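Fdc1 (Candida dubliniensis, PDB 4ZAD) probably catalyses the reversible, prenylated-FMN- and manganese-dependent decarboxylation of aromatic acrylic acids such as cinnamic, coumaric and ferulic acid to their vinyl derivatives, as a UbiD-family enzyme. Local coordinates at residues 68-73 with 318-323; 53-58 with 142-147. All blocks are in the same frame, centred on the assembly; numbering follows the deposited sequence.

Contact 1. Residues 68-73 with 318-323. With 4LU (1-deoxy-5-O-phosphono-1-(3,3,4,5-tetramethyl-9,11-dioxo-2,3,8,9,10,11-hexahydro-7H-quinolino[1,8-fg]pteridin-12-ium-7-y l)-D-ribitol), chain E.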
loop_
_atom_site.group_PDB
_atom_site.type_symbol
_atom_site.label_atom_id
_atom_site.label_comp_id
_atom_site.label_asym_id
_atom_site.label_seq_id
_atom_site.Cartn_x
_atom_site.Cartn_y
_atom_site.Cartn_z
ATOM N N PHE A 68 24.567 -9.760 29.607
ATOM C CA PHE A 68 25.048 -9.851 28.216
ATOM C C PHE A 68 24.789 -8.476 27.593
ATOM O O PHE A 68 24.098 -7.636 28.202
ATOM C CB PHE A 68 24.334 -10.946 27.424
ATOM C CG PHE A 68 22.877 -11.045 27.721
ATOM C CD1 PHE A 68 21.984 -10.149 27.168
ATOM C CD2 PHE A 68 22.402 -12.036 28.560
ATOM C CE1 PHE A 68 20.630 -10.217 27.459
ATOM C CE2 PHE A 68 21.059 -12.127 28.868
ATOM C CZ PHE A 68 20.160 -11.216 28.329
ATOM N N ARG A 69 25.369 -8.241 26.419
ATOM C CA ARG A 69 25.018 -7.079 25.581
ATOM C C ARG A 69 23.893 -7.504 24.673
ATOM O O ARG A 69 23.620 -8.691 24.558
ATOM C CB ARG A 69 26.187 -6.653 24.682
ATOM C CG ARG A 69 27.323 -5.905 25.402
ATOM C CD ARG A 69 28.703 -6.563 25.196
ATOM N NE ARG A 69 29.356 -6.191 23.936
ATOM C CZ ARG A 69 30.344 -6.884 23.366
ATOM N NH1 ARG A 69 30.792 -8.008 23.896
ATOM N NH2 ARG A 69 30.880 -6.464 22.236
ATOM N N ILE A 70 23.268 -6.542 24.001
ATOM C CA ILE A 70 22.233 -6.837 22.996
ATOM C C ILE A 70 22.563 -6.224 21.630
ATOM O O ILE A 70 22.865 -5.034 21.544
ATOM C CB ILE A 70 20.823 -6.392 23.466
ATOM C CG1 ILE A 70 20.383 -7.263 24.657
ATOM C CG2 ILE A 70 19.785 -6.488 22.298
ATOM C CD1 ILE A 70 19.134 -6.751 25.364
ATOM N N LEU A 71 22.547 -7.040 20.570
ATOM C CA LEU A 71 22.517 -6.519 19.195
ATOM C C LEU A 71 21.064 -6.496 18.799
ATOM O O LEU A 71 20.365 -7.488 18.985
ATOM C CB LEU A 71 23.278 -7.419 18.224
ATOM C CG LEU A 71 23.252 -6.951 16.771
ATOM C CD1 LEU A 71 23.843 -5.562 16.652
ATOM C CD2 LEU A 71 23.974 -7.913 15.850
ATOM N N GLY A 72 20.602 -5.381 18.245
ATOM C CA GLY A 72 19.220 -5.270 17.780
ATOM C C GLY A 72 19.072 -5.069 16.270
ATOM O O GLY A 72 19.993 -4.669 15.596
ATOM N N CYS A 73 17.907 -5.348 15.726
ATOM C CA CYS A 73 17.710 -5.155 14.296
ATOM C C CYS A 73 18.625 -5.940 13.370
ATOM O O CYS A 73 18.974 -5.429 12.318
ATOM C CB CYS A 73 17.887 -3.684 13.954
ATOM S SG CYS A 73 16.771 -2.744 14.805
ATOM N N MET A 318 23.740 -10.830 22.727
ATOM C CA MET A 318 22.533 -11.453 22.328
ATOM C C MET A 318 21.794 -10.729 21.219
ATOM O O MET A 318 21.394 -9.580 21.388
ATOM C CB MET A 318 21.592 -11.675 23.482
ATOM C CG MET A 318 20.484 -12.538 22.956
ATOM S SD MET A 318 19.695 -13.503 24.152
ATOM C CE MET A 318 18.689 -12.190 24.884
ATOM N N PRO A 319 21.549 -11.428 20.100
ATOM C CA PRO A 319 20.663 -10.829 19.143
ATOM C C PRO A 319 19.221 -10.935 19.601
ATOM O O PRO A 319 18.860 -11.805 20.408
ATOM C CB PRO A 319 20.904 -11.620 17.895
ATOM C CG PRO A 319 21.346 -12.948 18.370
ATOM C CD PRO A 319 22.008 -12.757 19.671
ATOM N N ILE A 320 18.416 -10.021 19.066
ATOM C CA ILE A 320 17.081 -9.726 19.563
ATOM C C ILE A 320 16.255 -9.333 18.329
ATOM O O ILE A 320 16.793 -8.720 17.417
ATOM C CB ILE A 320 17.239 -8.582 20.662
ATOM C CG1 ILE A 320 17.594 -9.205 22.035
ATOM C CG2 ILE A 320 16.077 -7.596 20.754
ATOM C CD1 ILE A 320 16.517 -10.181 22.657
ATOM N N SER A 321 14.988 -9.760 18.284
ATOM C CA SER A 321 13.967 -9.201 17.370
ATOM C C SER A 321 12.714 -8.700 18.107
ATOM O O SER A 321 12.153 -9.373 18.968
ATOM C CB SER A 321 13.536 -10.197 16.305
ATOM O OG SER A 321 12.463 -9.688 15.537
ATOM N N ASN A 322 12.260 -7.520 17.720
ATOM C CA ASN A 322 11.215 -6.822 18.432
ATOM C C ASN A 322 10.140 -6.552 17.423
ATOM O O ASN A 322 10.161 -5.520 16.762
ATOM C CB ASN A 322 11.774 -5.535 19.028
ATOM C CG ASN A 322 10.765 -4.772 19.840
ATOM O OD1 ASN A 322 9.786 -5.336 20.349
ATOM N ND2 ASN A 322 10.992 -3.457 19.961
ATOM N N PRO A 323 9.209 -7.497 17.282
ATOM C CA PRO A 323 8.274 -7.488 16.187
ATOM C C PRO A 323 7.193 -6.454 16.351
ATOM O O PRO A 323 6.790 -6.160 17.466
ATOM C CB PRO A 323 7.646 -8.894 16.255
ATOM C CG PRO A 323 8.542 -9.678 17.054
ATOM C CD PRO A 323 9.044 -8.724 18.066
HETATM C C9 4LU E . 10.471 -16.234 13.264
HETATM C C8 4LU E . 11.467 -15.293 13.556
HETATM C C7 4LU E . 11.448 -14.582 14.764
HETATM C C10 4LU E . 8.123 -18.384 15.128
HETATM C C6 4LU E . 10.295 -14.798 15.685
HETATM N N3 4LU E . 6.639 -19.403 17.182
HETATM C C2 4LU E . 6.842 -20.139 16.083
HETATM C C13 4LU E . 11.242 -14.762 17.863
HETATM C C5 4LU E . 10.214 -14.103 16.975
HETATM C C1 4LU E . 8.074 -15.382 17.269
HETATM O O2 4LU E . 6.351 -21.276 16.061
HETATM N N1 4LU E . 7.574 -19.634 15.060
HETATM C C4 4LU E . 7.140 -18.155 17.297
HETATM O O4 4LU E . 6.870 -17.584 18.381
HETATM C C4A 4LU E . 7.884 -17.604 16.280
HETATM N N5 4LU E . 8.203 -16.058 16.163
HETATM C C3 4LU E . 9.003 -14.444 17.703
HETATM C C12 4LU E . 10.505 -12.607 16.911
HETATM C C5A 4LU E . 9.245 -15.775 15.297
HETATM C C7M 4LU E . 12.509 -13.579 15.133
HETATM C C8M 4LU E . 12.568 -15.133 12.541
HETATM C C9A 4LU E . 9.466 -16.603 14.172
HETATM N N10 4LU E . 8.871 -17.910 14.093
HETATM C "C1'" 4LU E . 8.545 -18.514 12.792
HETATM C "C2'" 4LU E . 9.404 -19.767 12.627
HETATM O "O2'" 4LU E . 10.766 -19.437 12.966
HETATM C "C3'" 4LU E . 9.313 -20.357 11.213
HETATM O "O3'" 4LU E . 7.961 -20.789 10.950
HETATM C "C4'" 4LU E . 10.278 -21.544 11.010
HETATM O "O4'" 4LU E . 9.915 -22.252 9.821
HETATM C "C5'" 4LU E . 10.209 -22.543 12.178
HETATM O "O5'" 4LU E . 11.035 -23.677 12.005
HETATM P P 4LU E . 10.483 -25.107 11.592
HETATM O O2P 4LU E . 11.772 -25.903 11.799
HETATM O O3P 4LU E . 10.001 -24.896 10.141
HETATM O O1P 4LU E . 9.350 -25.421 12.547
HETATM O O HOH W 1 15.912 -6.032 17.328
#

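Contact 2. Residues 53-58 with 142-147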
loop_
_atom_site.group_PDB
_atom_site.type_symbol
_atom_site.label_atom_id
_atom_site.label_comp_id
_atom_site.label_asym_id
_atom_site.label_seq_id
_atom_site.Cartn_x
_atom_site.Cartn_y
_atom_site.Cartn_z
ATOM N N ASN A 53 26.092 -1.944 24.344
ATOM C CA ASN A 53 27.192 -2.373 25.211
ATOM C C ASN A 53 26.938 -2.121 26.707
ATOM O O ASN A 53 27.548 -2.763 27.551
ATOM C CB ASN A 53 28.495 -1.679 24.823
ATOM C CG ASN A 53 28.959 -1.984 23.399
ATOM O OD1 ASN A 53 29.607 -1.134 22.776
ATOM N ND2 ASN A 53 28.674 -3.187 22.892
ATOM N N ASN A 54 26.057 -1.182 27.046
ATOM C CA ASN A 54 25.878 -0.774 28.449
ATOM C C ASN A 54 24.420 -0.819 28.819
ATOM O O ASN A 54 23.742 0.181 28.782
ATOM C CB ASN A 54 26.464 0.638 28.669
ATOM C CG ASN A 54 26.501 1.080 30.165
ATOM O OD1 ASN A 54 26.162 0.328 31.093
ATOM N ND2 ASN A 54 26.927 2.320 30.378
ATOM N N LEU A 55 23.951 -2.018 29.144
ATOM C CA LEU A 55 22.577 -2.239 29.574
ATOM C C LEU A 55 22.486 -2.020 31.091
ATOM O O LEU A 55 23.497 -2.174 31.799
ATOM C CB LEU A 55 22.140 -3.656 29.192
ATOM C CG LEU A 55 21.682 -3.891 27.744
ATOM C CD1 LEU A 55 21.355 -5.369 27.510
ATOM C CD2 LEU A 55 20.473 -3.041 27.398
ATOM N N LYS A 56 21.305 -1.632 31.584
ATOM C CA LYS A 56 21.122 -1.415 33.017
ATOM C C LYS A 56 20.966 -2.755 33.670
ATOM O O LYS A 56 20.006 -3.471 33.386
ATOM C CB LYS A 56 19.893 -0.553 33.345
ATOM C CG LYS A 56 19.684 -0.298 34.887
ATOM C CD LYS A 56 18.544 0.721 35.166
ATOM C CE LYS A 56 18.098 0.795 36.661
ATOM N NZ LYS A 56 16.778 0.079 36.958
ATOM N N GLN A 57 21.892 -3.055 34.579
ATOM C CA GLN A 57 22.035 -4.381 35.157
ATOM C C GLN A 57 21.420 -4.507 36.544
ATOM O O GLN A 57 21.410 -3.560 37.344
ATOM C CB GLN A 57 23.508 -4.770 35.199
ATOM C CG GLN A 57 24.074 -5.169 33.830
ATOM C CD GLN A 57 23.764 -6.639 33.446
ATOM O OE1 GLN A 57 22.683 -7.194 33.767
ATOM N NE2 GLN A 57 24.712 -7.263 32.743
ATOM N N ASP A 58 20.864 -5.689 36.791
ATOM C CA ASP A 58 20.357 -6.059 38.086
ATOM C C ASP A 58 21.614 -6.373 38.927
ATOM O O ASP A 58 22.547 -6.996 38.423
ATOM C CB ASP A 58 19.407 -7.261 37.961
ATOM C CG ASP A 58 18.800 -7.663 39.286
ATOM O OD1 ASP A 58 19.516 -8.229 40.135
ATOM O OD2 ASP A 58 17.606 -7.409 39.484
ATOM N N LYS A 142 17.715 -12.321 36.884
ATOM C CA LYS A 142 18.729 -11.287 37.102
ATOM C C LYS A 142 19.438 -10.788 35.841
ATOM O O LYS A 142 20.090 -9.730 35.863
ATOM C CB LYS A 142 19.764 -11.773 38.131
ATOM C CG LYS A 142 19.135 -12.301 39.456
ATOM C CD LYS A 142 18.270 -11.248 40.153
ATOM C CE LYS A 142 17.668 -11.759 41.453
ATOM N NZ LYS A 142 16.323 -11.180 41.790
ATOM N N LEU A 143 19.278 -11.517 34.741
ATOM C CA LEU A 143 19.860 -11.101 33.449
ATOM C C LEU A 143 19.077 -9.924 32.833
ATOM O O LEU A 143 17.897 -9.738 33.124
ATOM C CB LEU A 143 19.920 -12.300 32.497
ATOM C CG LEU A 143 20.763 -13.486 33.003
ATOM C CD1 LEU A 143 20.695 -14.667 32.020
ATOM C CD2 LEU A 143 22.174 -13.035 33.223
ATOM N N PRO A 144 19.729 -9.125 31.980
ATOM C CA PRO A 144 19.082 -7.991 31.351
ATOM C C PRO A 144 18.278 -8.408 30.119
ATOM O O PRO A 144 18.634 -8.075 28.971
ATOM C CB PRO A 144 20.252 -7.112 30.973
ATOM C CG PRO A 144 21.320 -8.053 30.659
ATOM C CD PRO A 144 21.087 -9.301 31.456
ATOM N N VAL A 145 17.189 -9.120 30.400
ATOM C CA VAL A 145 16.239 -9.602 29.416
ATOM C C VAL A 145 15.255 -8.475 29.256
ATOM O O VAL A 145 14.750 -7.946 30.247
ATOM C CB VAL A 145 15.546 -10.895 29.927
ATOM C CG1 VAL A 145 14.460 -11.390 28.977
ATOM C CG2 VAL A 145 16.596 -11.975 30.174
ATOM N N PRO A 146 15.000 -8.069 28.021
ATOM C CA PRO A 146 14.153 -6.902 27.795
ATOM C C PRO A 146 12.666 -7.153 27.955
ATOM O O PRO A 146 12.207 -8.276 27.715
ATOM C CB PRO A 146 14.425 -6.550 26.332
ATOM C CG PRO A 146 14.902 -7.808 25.704
ATOM C CD PRO A 146 15.607 -8.575 26.775
ATOM N N LEU A 147 11.926 -6.102 28.329
ATOM C CA LEU A 147 10.482 -6.059 28.151
ATOM C C LEU A 147 10.216 -5.207 26.899
ATOM O O LEU A 147 10.210 -3.943 26.905
ATOM C CB LEU A 147 9.801 -5.476 29.375
ATOM C CG LEU A 147 8.271 -5.541 29.415
ATOM C CD1 LEU A 147 7.840 -6.841 30.045
ATOM C CD2 LEU A 147 7.710 -4.357 30.201
#

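Contact 1. Residues 68-73 with 318-323
Met318 lays its thioether over a face of the Phe68 ring, SD 4.9 Å from the ring centroid and 15° off the normal, a Met-aromatic contact at some distance. The bend at chi3 (77°) turns the methyl back to the ring's outer end, where CE is 3.8 Å from Phe68 CE1. Ile70 projects from the same face of the sheet as Met318, and its side chain crosses that of Ile320 at a slant, Ile70 CG2 against Ile320 CG1 at 3.5 Å. The backbones pair in parallel: Met318 N donates to Arg69 O at 2.8 Å, and Leu71 N bonds back to Met318 O at 2.9 Å. Where the strands diverge, one water accepts from Cys73 N and donates to Ile320 O. Farther along, Ser321 and Pro323 line the prenylated-FMN pocket, Pro323 CG lying 3.5 Å from the cofactor methyl C12, and Ser321 OG is hydrogen-bonded to Glu329. Strand 317-319 is an outermost strand, within this chain, of a four-stranded mixed sheet; strand 69-71 lies between it and strand 49-52, and helix 9-19 packs on Leu71 and Pro319 through Phe9.

Contact 2. Residues 53-58 with 142-147
Pro144 meets Leu55 and Gln57 with its ring, and Lys142 crosses Asp58 at a slant farther along the same pair of loops. Leu55 brings CD1 to within 4.0 Å of Pro144 CB; leucine side chain and proline ring cross at about a right angle. Gln57 leaves the backbone alongside the other loop, but its bend at chi2 (-82°) brings the amide slantwise to the ring, OE1 lying 3.5 Å from both Pro144 CG and Pro144 CD. The amide is held from both of its ends, since OE1 accepts from Asn61 and NE2 donates to Leu67 O, and its approach to the proline is plain packing. Pro144 itself is the centre of an inverse gamma turn, closed by a weak bond from Val145 N to Leu143 O at 2.9 Å; the tight turn presents the ring to the 53-58 loop. That loop links strands 49-52 and 69-71 of the small mixed sheet, whereas 142-147 belongs to the connection between strands 131-134 and 162-166. In Lys142 the bend at chi2 (-58°) brings CD to 3.3 Å from Asp58 OD1. Its ammonium stops short of a salt bridge, NZ being 4.6 Å from Asp58 OD2, though the opposite charges probably still attract. Asp58 OD1 instead takes a hydrogen bond from Glu60 N within its own loop, and Asp58 CB rests 3.3 Å from Lys142 O.

Contact 1 is buried and made by two adjacent strands, whereas contact 2 joins two irregular loops and is only partly buried, its lysine, aspartate and glutamine lying toward the surface. Both bring the sequence region around 49-73 together with later parts of the chain. Backbone hydrogen bonds and apolar packing hold 68-73 to 318-323; 53-58 and 142-147 rely on packing against a proline and on lysine methylenes meeting an aspartate, the charges near but not touching. With centres about 12 Å apart, the two contacts share a junction, apolar where Ile70 CD1 touches Leu55 CD1 at 3.4 Å, while Phe68 CE1 meets the carbonyl oxygen of Pro144. The cofactor pocket borders contact 1, while contact 2 lies away from cofactor and metal.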